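Local coordinates for protein HpcE (Thermus thermophilus, PDB 1WZO) that probably isomerises 2-hydroxyhepta-2,4-diene-1,7-dioate in aromatic catabolism, as an enzyme of the fumarylacetoacetate hydrolase family, at residues 37-43 and 154-158. Sequence-based numbering, arbitrary orientation.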
loop_
_atom_site.group_PDB
_atom_site.type_symbol
_atom_site.label_atom_id
_atom_site.label_comp_id
_atom_site.label_asym_id
_atom_site.label_seq_id
_atom_site.Cartn_x
_atom_site.Cartn_y
_atom_site.Cartn_z
ATOM N N TRP B 37 2.896 12.439 17.592
ATOM C CA TRP B 37 2.322 11.098 17.643
ATOM C C TRP B 37 1.549 10.781 16.376
ATOM O O TRP B 37 0.919 11.657 15.782
ATOM C CB TRP B 37 1.367 10.951 18.830
ATOM C CG TRP B 37 2.024 11.002 20.168
ATOM C CD1 TRP B 37 2.313 12.120 20.908
ATOM C CD2 TRP B 37 2.464 9.882 20.946
ATOM N NE1 TRP B 37 2.900 11.759 22.098
ATOM C CE2 TRP B 37 3.006 10.393 22.148
ATOM C CE3 TRP B 37 2.449 8.495 20.745
ATOM C CZ2 TRP B 37 3.533 9.563 23.145
ATOM C CZ3 TRP B 37 2.973 7.670 21.740
ATOM C CH2 TRP B 37 3.506 8.210 22.924
ATOM N N LEU B 38 1.609 9.520 15.967
ATOM C CA LEU B 38 0.896 9.050 14.789
ATOM C C LEU B 38 0.095 7.838 15.246
ATOM O O LEU B 38 0.137 7.470 16.422
ATOM C CB LEU B 38 1.883 8.621 13.700
ATOM C CG LEU B 38 2.890 9.659 13.197
ATOM C CD1 LEU B 38 3.857 8.999 12.226
ATOM C CD2 LEU B 38 2.157 10.807 12.514
ATOM N N LEU B 39 -0.644 7.226 14.326
ATOM C CA LEU B 39 -1.394 6.026 14.660
ATOM C C LEU B 39 -0.329 4.952 14.916
ATOM O O LEU B 39 0.696 4.913 14.232
ATOM C CB LEU B 39 -2.289 5.612 13.486
ATOM C CG LEU B 39 -3.404 6.588 13.104
ATOM C CD1 LEU B 39 -4.058 6.137 11.793
ATOM C CD2 LEU B 39 -4.434 6.649 14.223
ATOM N N PRO B 40 -0.547 4.081 15.911
ATOM C CA PRO B 40 0.430 3.028 16.217
ATOM C C PRO B 40 0.644 2.012 15.096
ATOM O O PRO B 40 1.609 1.256 15.114
ATOM C CB PRO B 40 -0.128 2.396 17.496
ATOM C CG PRO B 40 -1.599 2.663 17.406
ATOM C CD PRO B 40 -1.639 4.083 16.899
ATOM N N PHE B 41 -0.258 2.004 14.121
ATOM C CA PHE B 41 -0.163 1.098 12.983
ATOM C C PHE B 41 -1.166 1.592 11.950
ATOM O O PHE B 41 -1.932 2.519 12.220
ATOM C CB PHE B 41 -0.482 -0.347 13.415
ATOM C CG PHE B 41 -1.895 -0.542 13.904
ATOM C CD1 PHE B 41 -2.907 -0.916 13.023
ATOM C CD2 PHE B 41 -2.223 -0.307 15.236
ATOM C CE1 PHE B 41 -4.229 -1.049 13.465
ATOM C CE2 PHE B 41 -3.542 -0.437 15.686
ATOM C CZ PHE B 41 -4.544 -0.808 14.796
ATOM N N THR B 42 -1.147 1.007 10.759
ATOM C CA THR B 42 -2.086 1.416 9.724
ATOM C C THR B 42 -3.228 0.408 9.686
ATOM O O THR B 42 -3.061 -0.724 9.231
ATOM C CB THR B 42 -1.400 1.489 8.344
ATOM O OG1 THR B 42 -0.335 2.442 8.403
ATOM C CG2 THR B 42 -2.392 1.931 7.270
ATOM N N PRO B 43 -4.407 0.807 10.183
ATOM C CA PRO B 43 -5.571 -0.082 10.203
ATOM C C PRO B 43 -6.081 -0.472 8.822
ATOM O O PRO B 43 -5.972 0.298 7.863
ATOM C CB PRO B 43 -6.620 0.728 10.969
ATOM C CG PRO B 43 -5.818 1.678 11.796
ATOM C CD PRO B 43 -4.710 2.079 10.861
ATOM N N LEU B 154 -7.399 7.028 17.808
ATOM C CA LEU B 154 -6.986 5.652 18.056
ATOM C C LEU B 154 -5.542 5.599 18.526
ATOM O O LEU B 154 -4.652 6.158 17.885
ATOM C CB LEU B 154 -7.141 4.809 16.781
ATOM C CG LEU B 154 -6.923 3.297 16.901
ATOM C CD1 LEU B 154 -8.139 2.672 17.557
ATOM C CD2 LEU B 154 -6.706 2.672 15.525
ATOM N N GLY B 155 -5.318 4.921 19.649
ATOM C CA GLY B 155 -3.970 4.799 20.177
ATOM C C GLY B 155 -3.927 5.035 21.677
ATOM O O GLY B 155 -4.918 4.808 22.371
ATOM N N PRO B 156 -2.790 5.516 22.204
ATOM C CA PRO B 156 -1.594 5.825 21.415
ATOM C C PRO B 156 -0.714 4.621 21.100
ATOM O O PRO B 156 0.209 4.718 20.290
ATOM C CB PRO B 156 -0.871 6.860 22.282
ATOM C CG PRO B 156 -1.232 6.437 23.676
ATOM C CD PRO B 156 -2.704 6.118 23.550
ATOM N N PHE B 157 -1.010 3.480 21.714
ATOM C CA PHE B 157 -0.181 2.298 21.506
ATOM C C PHE B 157 -0.867 1.055 20.969
ATOM O O PHE B 157 -2.082 0.890 21.074
ATOM C CB PHE B 157 0.489 1.881 22.822
ATOM C CG PHE B 157 1.085 3.017 23.596
ATOM C CD1 PHE B 157 0.501 3.441 24.783
ATOM C CD2 PHE B 157 2.232 3.655 23.145
ATOM C CE1 PHE B 157 1.055 4.487 25.517
ATOM C CE2 PHE B 157 2.791 4.702 23.871
ATOM C CZ PHE B 157 2.201 5.117 25.058
ATOM N N LEU B 158 -0.051 0.184 20.390
ATOM C CA LEU B 158 -0.502 -1.115 19.923
ATOM C C LEU B 158 0.135 -1.988 21.000
ATOM O O LEU B 158 1.320 -2.323 20.922
ATOM C CB LEU B 158 0.082 -1.465 18.555
ATOM C CG LEU B 158 -0.144 -2.926 18.143
ATOM C CD1 LEU B 158 -1.616 -3.288 18.270
ATOM C CD2 LEU B 158 0.346 -3.137 16.706
HETATM O O HOH W 1 -2.359 7.473 18.218
HETATM O O HOH W 2 1.721 5.587 17.979
#
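Pro40 sits in the bend of 154-158, its ring laid on backbone more than on side chains: CB is 3.6 Å from Pro156 O and 4.0 Å from Leu158 CB, while CD faces the Gly155 CA. A CB on Gly155 would press on that CD; the backbone angles of Gly155 suit glycine alone, and the chain turns its corner at Pro156, after a cis peptide. Phe157 CE2 meets the indole edge near its plane, 3.7 Å from Trp37 CZ3, with the rings inclined at 75°, and Pro156 CB touches the same CZ3. Were Trp37 cut back to alanine, a gap would probably open beside Pro156 CB, and Phe157 CE2 would lose its indole neighbour. On the other flank, Phe41, with chi1 64° putting CG between backbone N and carbonyl carbon, reaches Leu158 CD2 through CD2 and Leu154 CD2 through CZ; Pro43 CG also meets that Leu154 methyl. Polar links run through water: one donates to Leu38 O and, at 2.7 Å, to Leu154 O, another lies 2.9 Å from both Leu38 O and Pro156 O. The arrangement is buried packing of the loop between strands 36-37 and 46-50 over a kinked strand, 152-159, of the FAH-type fold.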